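Local coordinates for protein PA-I Galactophilic Lectin (Enterobacter cloacae, PDB 6YGQ) that probably binds galactose-type sugars with the help of a calcium ion, as a PA-IL-like lectin domain, at residues Leu116-Gly121 against Gly130-Glu135; Gly28-Asp31 against Gly37-Thr40; Arg73-Arg76 against Thr80-Leu83; Pro86-Arg91 against Tyr97-His102. All coordinates share one frame; numbering follows the deposited sequence.

Overall arrangement
Interactions 1, 2 and 4 lie in the body of a two-sheet beta sandwich; interaction 3 lies in a loop away from it. Along the chain interaction 2 comes first, followed by 3, 4 and 1, each closing before the next opens. Interactions 1 and 2 have centres about 7 Å apart and share both sheets, linked by backbone pairs such as L116 O to T38 N (2.7 Å). Interaction 4, about 8 Å from interaction 1 between centres, pairs strand 88-92 with strand 95-98, next to strand 112-118 of interaction 1. Interaction 3 lies about 25 Å from interaction 2 between centres and on the opposite side of the chain's centre; like interaction 4, it reaches the second subunit. The sandwich thus carries calcium at one end and subunit contacts on another part.

Interaction 1 of 4, residues Leu116-Gly121 against Gly130-Glu135; sequences LFFADG and GEFSVE. With CA (calcium ion), chain E.
The interior of the beta sandwich is filled here by two pairs of apolar side chains, L116 with V134 and F118 with F132. Each pair reaches inward from strands whose CA atoms stand 8.5 and 8.4 Å apart, too far for backbone bonding, so the side chains make the whole contact. CD1 of L116 touches CG1 of V134 at 3.6 Å, the two side chains meeting at a slant. F118 has its ring anti to the backbone N (chi1 -180°), which carries its CD2 to 3.6 Å from CE2 of F132. That carbon lies at the F118 ring edge, in its plane; with centroids 5.8 Å apart and planes at 51°, the pair is an oblique aromatic contact. This is packing between facing sheets: strand 112-118 belongs to the four-stranded sheet and 129-139 to the six-stranded one, while A58 of strand 49-59 touches both phenylalanines and L88 packs on F132 and V134. Past F118 the chain leaves the strand and reaches the calcium site. D120 binds calcium through OD2 at 2.5 Å, in company with N60, Q124, D127, N128 and two waters. Its other oxygen, OD1, is held by G121 N at 2.7 Å, which arrives from above the carboxylate plane, and by a calcium-bound water at 2.6 Å, so both oxygens of the carboxylate are engaged.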
loop_
_atom_site.group_PDB
_atom_site.type_symbol
_atom_site.label_atom_id
_atom_site.label_comp_id
_atom_site.label_asym_id
_atom_site.label_seq_id
_atom_site.Cartn_x
_atom_site.Cartn_y
_atom_site.Cartn_z
ATOM N N LEU A 116 1.570 13.037 9.618
ATOM C CA LEU A 116 1.909 12.198 8.477
ATOM C C LEU A 116 2.434 13.111 7.380
ATOM O O LEU A 116 1.823 14.145 7.089
ATOM C CB LEU A 116 0.694 11.399 8.008
ATOM C CG LEU A 116 0.125 10.447 9.065
ATOM C CD1 LEU A 116 -1.294 10.016 8.722
ATOM C CD2 LEU A 116 1.032 9.234 9.227
ATOM N N PHE A 117 3.573 12.755 6.794
ATOM C CA PHE A 117 4.211 13.638 5.833
ATOM C C PHE A 117 4.831 12.839 4.698
ATOM O O PHE A 117 5.137 11.651 4.834
ATOM C CB PHE A 117 5.263 14.548 6.520
ATOM C CG PHE A 117 6.538 13.847 6.916
ATOM C CD1 PHE A 117 6.628 13.159 8.114
ATOM C CD2 PHE A 117 7.656 13.904 6.099
ATOM C CE1 PHE A 117 7.805 12.524 8.483
ATOM C CE2 PHE A 117 8.834 13.270 6.458
ATOM C CZ PHE A 117 8.909 12.581 7.652
ATOM N N PHE A 118 4.957 13.515 3.557
ATOM C CA PHE A 118 5.660 13.009 2.387
ATOM C C PHE A 118 7.139 13.344 2.529
ATOM O O PHE A 118 7.496 14.492 2.813
ATOM C CB PHE A 118 5.076 13.637 1.120
ATOM C CG PHE A 118 5.732 13.182 -0.153
ATOM C CD1 PHE A 118 6.758 13.920 -0.720
ATOM C CD2 PHE A 118 5.309 12.029 -0.793
ATOM C CE1 PHE A 118 7.361 13.509 -1.896
ATOM C CE2 PHE A 118 5.909 11.611 -1.967
ATOM C CZ PHE A 118 6.936 12.354 -2.520
ATOM N N ALA A 119 7.994 12.345 2.340
ATOM C CA ALA A 119 9.427 12.498 2.547
ATOM C C ALA A 119 10.082 13.051 1.285
ATOM O O ALA A 119 9.987 12.447 0.212
ATOM C CB ALA A 119 10.058 11.161 2.933
ATOM N N ASP A 120 10.755 14.190 1.420
ATOM C CA ASP A 120 11.512 14.770 0.321
ATOM C C ASP A 120 12.619 15.625 0.916
ATOM O O ASP A 120 12.631 15.918 2.115
ATOM C CB ASP A 120 10.619 15.591 -0.615
ATOM C CG ASP A 120 11.232 15.777 -1.996
ATOM O OD1 ASP A 120 12.324 15.227 -2.249
ATOM O OD2 ASP A 120 10.617 16.475 -2.829
ATOM N N GLY A 121 13.561 16.016 0.065
ATOM C CA GLY A 121 14.672 16.816 0.528
ATOM C C GLY A 121 14.225 18.185 1.000
ATOM O O GLY A 121 13.254 18.759 0.506
ATOM N N GLY A 130 0.548 15.709 -6.241
ATOM C CA GLY A 130 -0.240 14.584 -5.788
ATOM C C GLY A 130 -0.343 14.498 -4.281
ATOM O O GLY A 130 0.219 15.294 -3.524
ATOM N N GLU A 131 -1.081 13.483 -3.838
ATOM C CA GLU A 131 -1.382 13.311 -2.428
ATOM C C GLU A 131 -1.601 11.835 -2.139
ATOM O O GLU A 131 -1.993 11.067 -3.022
ATOM C CB GLU A 131 -2.631 14.110 -2.023
ATOM C CG GLU A 131 -3.910 13.541 -2.623
ATOM C CD GLU A 131 -5.131 14.421 -2.424
ATOM O OE1 GLU A 131 -4.994 15.563 -1.938
ATOM O OE2 GLU A 131 -6.240 13.954 -2.764
ATOM N N PHE A 132 -1.351 11.450 -0.893
ATOM C CA PHE A 132 -1.677 10.118 -0.410
ATOM C C PHE A 132 -2.958 10.191 0.415
ATOM O O PHE A 132 -3.191 11.167 1.135
ATOM C CB PHE A 132 -0.550 9.528 0.443
ATOM C CG PHE A 132 0.736 9.283 -0.310
ATOM C CD1 PHE A 132 0.728 8.909 -1.644
ATOM C CD2 PHE A 132 1.960 9.421 0.330
ATOM C CE1 PHE A 132 1.913 8.685 -2.325
ATOM C CE2 PHE A 132 3.147 9.196 -0.346
ATOM C CZ PHE A 132 3.123 8.828 -1.674
ATOM N N SER A 133 -3.792 9.164 0.280
ATOM C CA SER A 133 -4.927 8.952 1.167
ATOM C C SER A 133 -4.495 8.008 2.280
ATOM O O SER A 133 -3.980 6.919 2.008
ATOM C CB SER A 133 -6.110 8.360 0.403
ATOM O OG SER A 133 -6.614 9.283 -0.541
ATOM N N VAL A 134 -4.700 8.422 3.530
ATOM C CA VAL A 134 -4.215 7.682 4.688
ATOM C C VAL A 134 -5.349 7.491 5.685
ATOM O O VAL A 134 -6.107 8.426 5.966
ATOM C CB VAL A 134 -3.027 8.399 5.364
ATOM C CG1 VAL A 134 -2.436 7.523 6.457
ATOM C CG2 VAL A 134 -1.967 8.781 4.339
ATOM N N GLU A 135 -5.456 6.276 6.221
ATOM C CA GLU A 135 -6.392 5.944 7.284
ATOM C C GLU A 135 -5.616 5.508 8.522
ATOM O O GLU A 135 -4.557 4.882 8.415
ATOM C CB GLU A 135 -7.354 4.825 6.854
ATOM C CG GLU A 135 -8.128 5.106 5.573
ATOM C CD GLU A 135 -8.627 3.838 4.892
ATOM O OE1 GLU A 135 -8.640 2.768 5.541
ATOM O OE2 GLU A 135 -9.009 3.911 3.704
HETATM CA CA CA E . 10.884 17.453 -5.101
HETATM O O HOH W 1 12.922 16.124 -4.640
HETATM O O HOH W 2 12.783 18.128 -6.646
#

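Interaction 2 of 4, residues Gly28-Asp31 against Gly37-Thr40; sequences GKVD and GTNT
K29 and T38 meet where two edge strands of the beta sandwich come together: 24-31 from the six-stranded sheet and 38-44 from the four-stranded one. The short segments run nearly antiparallel, at 154°, yet their axes stay 7.8 Å apart, and the bond joining them comes from a side chain. T38 OG1 donates to K29 O at 2.7 Å, lying in the carbonyl plane on a lone pair, with a C=O...donor angle of 140°. A first torsion of -60° sets that hydroxyl beside the backbone N of T38, while CG2 takes the position anti to N and rests 3.5 Å from K29 O. The close-packed part is completed by V30, whose CA lies 3.6 Å from T38 OG1. The V30 side chain is buried and continues inward onto L116 and V134, residues of interaction 1, one from each sheet; the side chains of T38 and T40 touch W26. The other side is looser. K29 sends its exposed chain away from T38 to lie along E131 and S133, and the carboxylate of D31 also leads off, its OD1 accepting from K33 N in the loop between the strands. Here the two edges are spanned by water: a single molecule donates to T38 OG1 at 2.7 Å and accepts from D31 N at 2.8 Å.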
loop_
_atom_site.group_PDB
_atom_site.type_symbol
_atom_site.label_atom_id
_atom_site.label_comp_id
_atom_site.label_asym_id
_atom_site.label_seq_id
_atom_site.Cartn_x
_atom_site.Cartn_y
_atom_site.Cartn_z
ATOM N N GLY A 28 -7.694 11.031 6.072
ATOM C CA GLY A 28 -7.446 12.269 5.377
ATOM C C GLY A 28 -6.370 12.108 4.332
ATOM O O GLY A 28 -6.090 11.000 3.870
ATOM N N LYS A 29 -5.753 13.235 3.976
ATOM C CA LYS A 29 -4.796 13.303 2.885
ATOM C C LYS A 29 -3.445 13.810 3.371
ATOM O O LYS A 29 -3.352 14.538 4.363
ATOM C CB LYS A 29 -5.296 14.230 1.764
ATOM C CG LYS A 29 -6.719 13.957 1.296
ATOM C CD LYS A 29 -6.829 12.591 0.634
ATOM C CE LYS A 29 -7.968 12.541 -0.375
ATOM N NZ LYS A 29 -9.260 12.974 0.220
ATOM N N VAL A 30 -2.400 13.422 2.642
ATOM C CA VAL A 30 -1.040 13.908 2.849
ATOM C C VAL A 30 -0.567 14.501 1.526
ATOM O O VAL A 30 -0.437 13.783 0.527
ATOM C CB VAL A 30 -0.099 12.791 3.329
ATOM C CG1 VAL A 30 1.339 13.289 3.402
ATOM C CG2 VAL A 30 -0.549 12.260 4.689
ATOM N N ASP A 31 -0.329 15.813 1.523
ATOM C CA ASP A 31 0.069 16.559 0.333
ATOM C C ASP A 31 1.567 16.407 0.102
ATOM O O ASP A 31 2.372 16.652 1.006
ATOM C CB ASP A 31 -0.316 18.031 0.525
ATOM C CG ASP A 31 -0.021 18.911 -0.689
ATOM O OD1 ASP A 31 0.666 18.488 -1.638
ATOM O OD2 ASP A 31 -0.486 20.069 -0.672
ATOM N N GLY A 37 3.828 18.378 6.504
ATOM C CA GLY A 37 2.940 17.244 6.591
ATOM C C GLY A 37 1.546 17.626 7.046
ATOM O O GLY A 37 1.193 18.801 7.199
ATOM N N THR A 38 0.738 16.595 7.262
ATOM C CA THR A 38 -0.623 16.749 7.753
ATOM C C THR A 38 -0.635 16.479 9.252
ATOM O O THR A 38 -0.213 15.406 9.695
ATOM C CB THR A 38 -1.579 15.797 7.036
ATOM O OG1 THR A 38 -1.568 16.077 5.632
ATOM C CG2 THR A 38 -2.996 15.950 7.580
ATOM N N ASN A 39 -1.105 17.454 10.025
ATOM C CA ASN A 39 -1.335 17.258 11.450
ATOM C C ASN A 39 -2.682 16.564 11.607
ATOM O O ASN A 39 -3.732 17.188 11.411
ATOM C CB ASN A 39 -1.298 18.594 12.190
ATOM C CG ASN A 39 -1.603 18.453 13.673
ATOM O OD1 ASN A 39 -1.865 17.356 14.167
ATOM N ND2 ASN A 39 -1.573 19.569 14.389
ATOM N N THR A 40 -2.655 15.268 11.932
ATOM C CA THR A 40 -3.894 14.513 12.059
ATOM C C THR A 40 -4.703 14.922 13.283
ATOM O O THR A 40 -5.903 14.632 13.341
ATOM C CB THR A 40 -3.616 13.007 12.148
ATOM O OG1 THR A 40 -3.037 12.703 13.426
ATOM C CG2 THR A 40 -2.682 12.550 11.034
HETATM O O HOH W 3 -0.261 17.455 3.742
#

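Interaction 3 of 4, residues Arg73-Arg76 against Thr80-Leu83; sequences RIPR and TLTL
P75 and L81 bring their CA atoms to 5.8 Å across a long irregular loop, and the L81 backbone (phi -82°, psi 61°) sits at the centre of an inverse gamma turn closed by a weak bond of 2.9 Å from T82 N to T80 O. The proline ring fills the gap. Its CB lies 3.5 Å from T80 O, and its CG meets CD2 of L81 at 3.8 Å, the two side chains crossing at about a right angle. L81 carries CG beside its backbone N (chi1 -63°), and from there the CD2 branch reaches the ring. On the outer side the hydroxyls of T80 and T82 bond to each other at 2.9 Å, with either able to donate. A water lies near R73 O and T82 O, spanning the two segments, although it has more acceptors around it than protons to give. Behind P75, I74 O receives NH1 of R73 at 3.2 Å and, weakly, NH1 of R76. The two arginine chains also lie against each other: CD of R73 sits 3.4 Å above the guanidinium plane of R76, toward its rim. E79, in the short link between the segments, forms a salt bridge with R73 and accepts the backbone N of R76. W57 of the second subunit packs on I74, P75 and L83, and R59 of that subunit on L81. With a small apolar contact and the E79 bonds, the loop's shape appears to rest on several modest interactions, and its apolar surface contributes to the dimer interface.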
loop_
_atom_site.group_PDB
_atom_site.type_symbol
_atom_site.label_atom_id
_atom_site.label_comp_id
_atom_site.label_asym_id
_atom_site.label_seq_id
_atom_site.Cartn_x
_atom_site.Cartn_y
_atom_site.Cartn_z
ATOM N N ARG A 73 9.782 5.535 -4.016
ATOM C CA ARG A 73 9.918 5.892 -5.418
ATOM C C ARG A 73 9.922 4.650 -6.300
ATOM O O ARG A 73 10.281 3.548 -5.875
ATOM C CB ARG A 73 11.198 6.700 -5.651
ATOM C CG ARG A 73 12.507 5.910 -5.584
ATOM C CD ARG A 73 13.654 6.777 -6.096
ATOM N NE ARG A 73 14.981 6.182 -5.949
ATOM C CZ ARG A 73 15.457 5.203 -6.712
ATOM N NH1 ARG A 73 14.707 4.678 -7.670
ATOM N NH2 ARG A 73 16.682 4.740 -6.510
ATOM N N ILE A 74 9.528 4.846 -7.554
ATOM C CA ILE A 74 9.477 3.749 -8.515
ATOM C C ILE A 74 10.898 3.358 -8.902
ATOM O O ILE A 74 11.799 4.210 -8.902
ATOM C CB ILE A 74 8.658 4.120 -9.765
ATOM C CG1 ILE A 74 9.295 5.293 -10.516
ATOM C CG2 ILE A 74 7.223 4.450 -9.383
ATOM C CD1 ILE A 74 8.767 5.460 -11.933
ATOM N N PRO A 75 11.144 2.091 -9.229
ATOM C CA PRO A 75 12.432 1.729 -9.828
ATOM C C PRO A 75 12.674 2.531 -11.097
ATOM O O PRO A 75 11.744 2.837 -11.848
ATOM C CB PRO A 75 12.285 0.231 -10.122
ATOM C CG PRO A 75 11.244 -0.243 -9.165
ATOM C CD PRO A 75 10.297 0.911 -8.964
ATOM N N ARG A 76 13.935 2.874 -11.329
ATOM C CA ARG A 76 14.317 3.679 -12.474
ATOM C C ARG A 76 14.975 2.800 -13.535
ATOM O O ARG A 76 15.108 1.582 -13.384
ATOM C CB ARG A 76 15.253 4.812 -12.046
ATOM C CG ARG A 76 14.543 6.084 -11.583
ATOM C CD ARG A 76 15.218 6.646 -10.342
ATOM N NE ARG A 76 14.772 7.991 -9.985
ATOM C CZ ARG A 76 13.565 8.288 -9.510
ATOM N NH1 ARG A 76 12.652 7.338 -9.341
ATOM N NH2 ARG A 76 13.270 9.546 -9.208
ATOM N N THR A 80 16.640 -2.639 -9.934
ATOM C CA THR A 80 15.853 -3.781 -9.494
ATOM C C THR A 80 14.472 -3.332 -9.031
ATOM O O THR A 80 14.288 -2.217 -8.533
ATOM C CB THR A 80 16.557 -4.510 -8.352
ATOM O OG1 THR A 80 16.734 -3.607 -7.252
ATOM C CG2 THR A 80 17.909 -5.038 -8.803
ATOM N N LEU A 81 13.496 -4.230 -9.182
ATOM C CA LEU A 81 12.113 -3.968 -8.784
ATOM C C LEU A 81 11.929 -4.217 -7.285
ATOM O O LEU A 81 11.152 -5.067 -6.848
ATOM C CB LEU A 81 11.163 -4.835 -9.600
ATOM C CG LEU A 81 11.136 -4.619 -11.112
ATOM C CD1 LEU A 81 10.240 -5.661 -11.774
ATOM C CD2 LEU A 81 10.669 -3.214 -11.441
ATOM N N THR A 82 12.670 -3.448 -6.494
ATOM C CA THR A 82 12.677 -3.582 -5.047
ATOM C C THR A 82 12.225 -2.276 -4.408
ATOM O O THR A 82 12.278 -1.207 -5.022
ATOM C CB THR A 82 14.074 -3.956 -4.533
ATOM O OG1 THR A 82 15.019 -2.963 -4.953
ATOM C CG2 THR A 82 14.495 -5.318 -5.072
ATOM N N LEU A 83 11.774 -2.372 -3.161
ATOM C CA LEU A 83 11.338 -1.195 -2.428
ATOM C C LEU A 83 12.545 -0.412 -1.940
ATOM O O LEU A 83 13.560 -0.987 -1.538
ATOM C CB LEU A 83 10.469 -1.590 -1.238
ATOM C CG LEU A 83 9.119 -2.230 -1.553
ATOM C CD1 LEU A 83 8.417 -2.582 -0.248
ATOM C CD2 LEU A 83 8.254 -1.314 -2.399
HETATM O O HOH W 4 12.084 1.339 -6.028
#

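Interaction 4 of 4, residues Pro86-Arg91 against Tyr97-His102; sequences PSLQAR and YPVGNH
L88 O is gripped by two successive backbone donors, G100 N at 3.0 Å and V99 N at 3.1 Å. The first bond is close to straight, with an N-H...O angle of 172°, and the second is bent to 143°; both donors are tilted from the carbonyl plane. Further along, A90 and Y97 form an antiparallel hydrogen-bonded pair, A90 N to Y97 O and Y97 N to A90 O, each in the carbonyl plane of its acceptor, while Q89 and P98 form the non-hydrogen-bonded pair between, their CA atoms 4.6 Å apart. On one side V99 wedges between two neighbours. With CG1 anti to the backbone N (chi1 172°), that methyl touches L88 CD2 at 3.7 Å, and CG2 is left to meet A90 CB, also at 3.7 Å; I52 and A54 of strand 49-59 cover this apolar layer from V99 and L88 respectively. Two prolines meet elsewhere: P86 and P98 lie side by side, with CG of the former 3.6 Å from CB of the latter. Next to them the Q89 amide turns back, its NE2 donating to P86 O at 3.1 Å, nearly in the amide plane, which links the Q89 side chain to the backbone just ahead of strand 88-92. A type II' turn spans V99 to H102, with G100 at its positive-phi position, and N101 ND2 bonds A54 O of the second subunit. Strands 88-92 and 95-98 thus form a beta hairpin at one edge of the four-stranded sheet, part of the sandwich fold of this lectin family.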
loop_
_atom_site.group_PDB
_atom_site.type_symbol
_atom_site.label_atom_id
_atom_site.label_comp_id
_atom_site.label_asym_id
_atom_site.label_seq_id
_atom_site.Cartn_x
_atom_site.Cartn_y
_atom_site.Cartn_z
ATOM N N PRO A 86 10.570 4.442 2.122
ATOM C CA PRO A 86 9.153 4.811 2.008
ATOM C C PRO A 86 8.974 6.315 1.853
ATOM O O PRO A 86 9.700 7.112 2.450
ATOM C CB PRO A 86 8.542 4.305 3.322
ATOM C CG PRO A 86 9.699 4.192 4.267
ATOM C CD PRO A 86 10.868 3.791 3.413
ATOM N N SER A 87 7.990 6.697 1.038
ATOM C CA SER A 87 7.685 8.110 0.851
ATOM C C SER A 87 6.753 8.637 1.935
ATOM O O SER A 87 6.840 9.814 2.303
ATOM C CB SER A 87 7.065 8.336 -0.528
ATOM O OG SER A 87 8.023 8.159 -1.558
ATOM N N LEU A 88 5.856 7.798 2.448
ATOM C CA LEU A 88 4.986 8.188 3.546
ATOM C C LEU A 88 5.647 7.829 4.869
ATOM O O LEU A 88 6.028 6.673 5.092
ATOM C CB LEU A 88 3.620 7.510 3.452
ATOM C CG LEU A 88 2.668 7.834 4.609
ATOM C CD1 LEU A 88 2.306 9.318 4.616
ATOM C CD2 LEU A 88 1.416 6.971 4.529
ATOM N N GLN A 89 5.767 8.820 5.740
ATOM C CA GLN A 89 6.370 8.656 7.048
ATOM C C GLN A 89 5.480 9.324 8.081
ATOM O O GLN A 89 4.600 10.125 7.756
ATOM C CB GLN A 89 7.781 9.250 7.082
ATOM C CG GLN A 89 8.596 8.897 5.848
ATOM C CD GLN A 89 10.064 8.706 6.143
ATOM O OE1 GLN A 89 10.575 9.185 7.157
ATOM N NE2 GLN A 89 10.758 8.010 5.250
ATOM N N ALA A 90 5.714 8.958 9.335
ATOM C CA ALA A 90 5.025 9.535 10.476
ATOM C C ALA A 90 6.015 10.376 11.267
ATOM O O ALA A 90 7.194 10.026 11.377
ATOM C CB ALA A 90 4.426 8.445 11.366
ATOM N N ARG A 91 5.539 11.499 11.791
ATOM C CA ARG A 91 6.319 12.339 12.687
ATOM C C ARG A 91 5.604 12.388 14.028
ATOM O O ARG A 91 4.400 12.661 14.087
ATOM C CB ARG A 91 6.510 13.748 12.126
ATOM C CG ARG A 91 7.368 14.644 13.013
ATOM C CD ARG A 91 8.391 15.432 12.204
ATOM N NE ARG A 91 7.767 16.225 11.146
ATOM C CZ ARG A 91 8.130 16.204 9.864
ATOM N NH1 ARG A 91 9.124 15.429 9.448
ATOM N NH2 ARG A 91 7.491 16.969 8.990
ATOM N N TYR A 97 9.283 8.185 11.598
ATOM C CA TYR A 97 9.105 6.746 11.529
ATOM C C TYR A 97 8.604 6.364 10.144
ATOM O O TYR A 97 7.704 7.023 9.608
ATOM C CB TYR A 97 8.100 6.262 12.583
ATOM C CG TYR A 97 8.476 6.619 13.998
ATOM C CD1 TYR A 97 8.158 7.862 14.529
ATOM C CD2 TYR A 97 9.146 5.714 14.807
ATOM C CE1 TYR A 97 8.503 8.193 15.828
ATOM C CE2 TYR A 97 9.493 6.034 16.105
ATOM C CZ TYR A 97 9.168 7.275 16.611
ATOM O OH TYR A 97 9.512 7.597 17.902
ATOM N N PRO A 98 9.144 5.307 9.545
ATOM C CA PRO A 98 8.640 4.885 8.234
ATOM C C PRO A 98 7.233 4.325 8.362
ATOM O O PRO A 98 6.897 3.682 9.357
ATOM C CB PRO A 98 9.640 3.810 7.796
ATOM C CG PRO A 98 10.123 3.220 9.083
ATOM C CD PRO A 98 10.136 4.356 10.089
ATOM N N VAL A 99 6.409 4.590 7.344
ATOM C CA VAL A 99 5.060 4.027 7.288
ATOM C C VAL A 99 4.882 3.211 6.008
ATOM O O VAL A 99 4.510 2.034 6.064
ATOM C CB VAL A 99 3.992 5.132 7.380
ATOM C CG1 VAL A 99 2.595 4.556 7.131
ATOM C CG2 VAL A 99 4.059 5.814 8.739
ATOM N N GLY A 100 5.139 3.825 4.853
ATOM C CA GLY A 100 4.934 3.103 3.610
ATOM C C GLY A 100 3.455 2.894 3.330
ATOM O O GLY A 100 2.601 3.701 3.711
ATOM N N ASN A 101 3.152 1.782 2.649
ATOM C CA ASN A 101 1.764 1.449 2.355
ATOM C C ASN A 101 0.973 1.158 3.623
ATOM O O ASN A 101 -0.247 1.357 3.654
ATOM C CB ASN A 101 1.669 0.217 1.451
ATOM C CG ASN A 101 2.228 0.447 0.068
ATOM O OD1 ASN A 101 2.507 1.577 -0.332
ATOM N ND2 ASN A 101 2.392 -0.640 -0.682
ATOM N N HIS A 102 1.631 0.633 4.652
ATOM C CA HIS A 102 0.906 0.203 5.835
ATOM C C HIS A 102 1.872 0.001 6.989
ATOM O O HIS A 102 2.985 -0.497 6.802
ATOM C CB HIS A 102 0.129 -1.095 5.569
ATOM C CG HIS A 102 0.921 -2.147 4.854
ATOM N ND1 HIS A 102 1.809 -2.979 5.501
ATOM C CD2 HIS A 102 0.948 -2.510 3.550
ATOM C CE1 HIS A 102 2.354 -3.805 4.626
ATOM N NE2 HIS A 102 1.851 -3.540 3.434
#